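Local coordinates for large ribosomal subunit protein uL10 (Thermotoga maritima, PDB 1ZAV) that forms part of the ribosomal stalk, binding large-subunit rRNA and L7/L12 dimers and so helping GTP-bound translation factors engage the ribosome, at residues T39-R42 against S43-E47; R56-K59 against N60-N64. All coordinates share one frame; numbering follows the deposited sequence.

Contact 1 (T39-R42 against S43-E47)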
# COMPACT_ATOMS: atom_id res chain seq x y z
N THR A 39 -3.63 -19.14 -32.15
CA THR A 39 -4.67 -20.04 -31.66
C THR A 39 -4.51 -20.29 -30.16
O THR A 39 -5.49 -20.23 -29.41
CB THR A 39 -4.66 -21.39 -32.43
OG1 THR A 39 -5.00 -21.16 -33.80
CG2 THR A 39 -5.68 -22.36 -31.84
N GLU A 40 -3.28 -20.54 -29.71
CA GLU A 40 -3.03 -20.78 -28.29
C GLU A 40 -3.33 -19.56 -27.41
O GLU A 40 -3.95 -19.69 -26.35
CB GLU A 40 -1.59 -21.24 -28.08
CG GLU A 40 -1.22 -21.48 -26.62
CD GLU A 40 -2.05 -22.57 -25.97
OE1 GLU A 40 -3.30 -22.44 -25.94
OE2 GLU A 40 -1.47 -23.56 -25.49
N LEU A 41 -2.90 -18.38 -27.84
CA LEU A 41 -3.17 -17.18 -27.06
C LEU A 41 -4.68 -16.96 -26.97
O LEU A 41 -5.20 -16.64 -25.90
CB LEU A 41 -2.50 -15.95 -27.70
CG LEU A 41 -2.78 -14.56 -27.12
CD1 LEU A 41 -2.45 -14.47 -25.62
CD2 LEU A 41 -1.96 -13.55 -27.89
N ARG A 42 -5.37 -17.12 -28.09
CA ARG A 42 -6.82 -16.93 -28.10
C ARG A 42 -7.52 -17.92 -27.20
O ARG A 42 -8.53 -17.60 -26.57
CB ARG A 42 -7.37 -17.03 -29.52
CG ARG A 42 -7.13 -15.77 -30.33
CD ARG A 42 -7.59 -15.93 -31.76
NE ARG A 42 -7.48 -14.67 -32.49
CZ ARG A 42 -7.57 -14.55 -33.81
NH1 ARG A 42 -7.78 -15.62 -34.57
NH2 ARG A 42 -7.46 -13.35 -34.36
N SER A 43 -6.98 -19.14 -27.14
CA SER A 43 -7.56 -20.18 -26.30
C SER A 43 -7.37 -19.82 -24.83
O SER A 43 -8.29 -19.98 -24.03
CB SER A 43 -6.90 -21.53 -26.60
OG SER A 43 -7.11 -21.91 -27.95
N ARG A 44 -6.18 -19.33 -24.47
CA ARG A 44 -5.92 -18.94 -23.09
C ARG A 44 -6.83 -17.80 -22.69
O ARG A 44 -7.31 -17.73 -21.55
CB ARG A 44 -4.45 -18.53 -22.91
CG ARG A 44 -3.43 -19.68 -23.08
CD ARG A 44 -2.02 -19.25 -22.68
NE ARG A 44 -0.99 -20.20 -23.14
CZ ARG A 44 0.31 -20.07 -22.90
NH1 ARG A 44 0.77 -19.04 -22.20
NH2 ARG A 44 1.17 -20.96 -23.38
N LEU A 45 -7.09 -16.89 -23.63
CA LEU A 45 -7.97 -15.77 -23.35
C LEU A 45 -9.41 -16.23 -23.15
O LEU A 45 -10.06 -15.85 -22.19
CB LEU A 45 -7.90 -14.74 -24.49
CG LEU A 45 -6.59 -13.95 -24.52
CD1 LEU A 45 -6.48 -13.14 -25.81
CD2 LEU A 45 -6.54 -13.03 -23.29
N ARG A 46 -9.90 -17.06 -24.07
CA ARG A 46 -11.27 -17.55 -24.01
C ARG A 46 -11.57 -18.34 -22.74
O ARG A 46 -12.65 -18.20 -22.15
CB ARG A 46 -11.54 -18.41 -25.25
CG ARG A 46 -12.94 -18.99 -25.30
CD ARG A 46 -13.10 -19.90 -26.51
NE ARG A 46 -13.04 -19.16 -27.77
CZ ARG A 46 -13.93 -18.24 -28.14
NH1 ARG A 46 -14.95 -17.95 -27.35
NH2 ARG A 46 -13.81 -17.62 -29.31
N GLU A 47 -10.62 -19.17 -22.34
CA GLU A 47 -10.75 -19.98 -21.13
C GLU A 47 -11.09 -19.11 -19.93
O GLU A 47 -11.74 -19.56 -18.99
CB GLU A 47 -9.44 -20.72 -20.88
CG GLU A 47 -9.27 -21.28 -19.49
CD GLU A 47 -7.89 -21.89 -19.28
OE1 GLU A 47 -7.60 -22.94 -19.90
OE2 GLU A 47 -7.08 -21.30 -18.51

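Contact 2 (R56-K59 against N60-N64)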
# COMPACT_ATOMS: atom_id res chain seq x y z
N ARG A 56 -6.84 -9.48 -32.13
CA ARG A 56 -6.82 -9.44 -33.59
C ARG A 56 -5.76 -8.52 -34.16
O ARG A 56 -5.51 -7.43 -33.64
CB ARG A 56 -8.18 -8.98 -34.12
CG ARG A 56 -9.36 -9.86 -33.74
CD ARG A 56 -10.59 -9.49 -34.58
NE ARG A 56 -11.06 -8.13 -34.33
CZ ARG A 56 -12.03 -7.53 -35.02
NH1 ARG A 56 -12.63 -8.17 -36.02
NH2 ARG A 56 -12.40 -6.29 -34.72
N VAL A 57 -5.12 -8.96 -35.24
CA VAL A 57 -4.12 -8.15 -35.92
C VAL A 57 -4.95 -7.20 -36.76
O VAL A 57 -5.81 -7.64 -37.54
CB VAL A 57 -3.23 -9.00 -36.86
CG1 VAL A 57 -2.34 -8.08 -37.69
CG2 VAL A 57 -2.38 -9.96 -36.04
N VAL A 58 -4.73 -5.90 -36.60
CA VAL A 58 -5.50 -4.91 -37.34
C VAL A 58 -4.62 -3.81 -37.94
O VAL A 58 -3.76 -3.25 -37.27
CB VAL A 58 -6.56 -4.25 -36.44
CG1 VAL A 58 -7.40 -3.27 -37.26
CG2 VAL A 58 -7.44 -5.31 -35.81
N LYS A 59 -4.86 -3.53 -39.22
CA LYS A 59 -4.13 -2.50 -39.93
C LYS A 59 -4.17 -1.18 -39.17
O LYS A 59 -5.20 -0.79 -38.63
CB LYS A 59 -4.74 -2.32 -41.32
CG LYS A 59 -6.25 -2.10 -41.29
CD LYS A 59 -6.80 -1.69 -42.64
CE LYS A 59 -6.20 -0.36 -43.10
NZ LYS A 59 -4.76 -0.48 -43.45
N ASN A 60 -3.03 -0.49 -39.13
CA ASN A 60 -2.90 0.78 -38.44
C ASN A 60 -3.94 1.83 -38.84
O ASN A 60 -4.59 2.42 -37.98
CB ASN A 60 -1.51 1.36 -38.67
CG ASN A 60 -0.42 0.50 -38.05
OD1 ASN A 60 -0.43 0.26 -36.85
ND2 ASN A 60 0.51 0.04 -38.88
N THR A 61 -4.09 2.05 -40.14
CA THR A 61 -5.04 3.04 -40.63
C THR A 61 -6.42 2.84 -40.01
O THR A 61 -7.03 3.80 -39.53
CB THR A 61 -5.14 3.00 -42.17
OG1 THR A 61 -3.86 3.30 -42.74
CG2 THR A 61 -6.16 4.02 -42.67
N LEU A 62 -6.90 1.60 -40.01
CA LEU A 62 -8.20 1.26 -39.43
C LEU A 62 -8.23 1.59 -37.93
O LEU A 62 -9.18 2.19 -37.44
CB LEU A 62 -8.48 -0.23 -39.62
CG LEU A 62 -9.90 -0.78 -39.52
CD1 LEU A 62 -9.82 -2.30 -39.63
CD2 LEU A 62 -10.58 -0.39 -38.21
N LEU A 63 -7.19 1.16 -37.22
CA LEU A 63 -7.10 1.42 -35.78
C LEU A 63 -7.14 2.91 -35.50
O LEU A 63 -7.87 3.37 -34.62
CB LEU A 63 -5.79 0.85 -35.22
CG LEU A 63 -5.74 -0.67 -35.03
CD1 LEU A 63 -4.42 -1.06 -34.38
CD2 LEU A 63 -6.91 -1.11 -34.16
N ASN A 64 -6.35 3.67 -36.26
CA ASN A 64 -6.29 5.11 -36.09
C ASN A 64 -7.68 5.76 -36.19
O ASN A 64 -8.11 6.44 -35.28
CB ASN A 64 -5.33 5.72 -37.11
CG ASN A 64 -4.69 7.00 -36.61
OD1 ASN A 64 -5.37 7.94 -36.23
ND2 ASN A 64 -3.36 7.03 -36.60
O HOH W 1 -2.49 0.62 -44.33

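Contact 1 (T39-R42 against S43-E47)
Ser43 grips the carbonyl of Thr39 twice, one turn back along the helix 35-49. Its amide N donates to Thr39 O in the ordinary i+4 alpha-helical bond (2.9 Å), and its hydroxyl OG donates to the same Thr39 O at 2.8 Å. The two donors arrive from opposite faces of the carbonyl plane, OG standing 38° out of it. This second bond depends on chi1 of -61°, which sets OG beside the backbone N and folds it back over the preceding turn; a small hydroxyl side chain thus satisfies itself within the helix. Arg44 N to Glu40 O, Leu45 N to Leu41 O and Arg46 N to Arg42 O continue the i+4 pattern.

The side chains of Glu40 and Arg44 cross at a slant, CG of Glu40 lying 3.7 Å from NE of Arg44, with the carboxylate and guanidinium planes 61° apart. OE2 of Glu40 stays 4.1 Å from NE of Arg44, too far for a salt bridge, and the guanidinium pairs instead with Asp106 of helix 94-106. Leu41 and Leu45, buried and apolar, both pack on Phe55 of strand 53-58. Their side chains come closest where CG of Leu41 lies 4.2 Å from the CD1 methyl of Leu45.

Contact 2 (R56-K59 against N60-N64)
Lys59 occupies the N-cap position, and the first turn of the helix 60-69 folds back over it and over Val58, the chain swinging from strand to helix axis through 95°. Asn60 opens the helix; its side-chain amide makes weak hydrogen bonds to Gly81 O and Thr83 OG1, a polar fit for a partly exposed helix start. Thr61 meets the bent lysine chain, its CB 3.6 Å from Lys59 CE. A water accepts a hydrogen bond from Lys59 NZ at 2.7 Å and makes a weak, longer one with Thr61 OG1, linking the two polar ends on the exposed side.

At Leu62 the lysine's aliphatic part crosses at about a right angle, and Lys59 CG presses on Leu62 CB at 3.4 Å, tighter than usual. Chi1 of 51° in Lys59 turns CG over the helix and makes this contact possible. On the inner side, Leu62 CD1 meets Val58 CG1 at 3.5 Å. Leu63 supplies the turn's backbone bond: its N donates to Lys59 O at 3.1 Å, with an N-H...O angle of 168°, in the carbonyl plane, while its CG and CD2 both lie 3.8 Å from Val58 CG1. An alanine at Leu63 would keep that bond but would probably cost Val58 the contacts of CG and CD2 and open a gap beside Met15 and Leu79.

Val58 and both leucines pack against helix 5-19 through Met15, Leu62 also touching Ile11, while Val58 pairs by backbone with Thr83 of the adjacent strand 83-88.

Overall arrangement
From the N terminus the chain passes through helix 5-19 and strand 24-28 before reaching contact 1, which spans successive turns inside helix 35-49. It then enters strand 53-58, an outermost strand of the antiparallel sheet within this chain, and contact 2 closes the tight turn from that strand into helix 60-69. The two contacts are in series, neither nesting nor crossing, with centres about 21 Å apart. Strand 53-58 joins them: Arg42 NH2 is hydrogen-bonded to Phe55 O and packs 4.0 Å from Arg56 CG, while the strand's far end leads into contact 2. Contact 1 packs on helix 94-106 as well as on the strand, and contact 2 on helix 5-19.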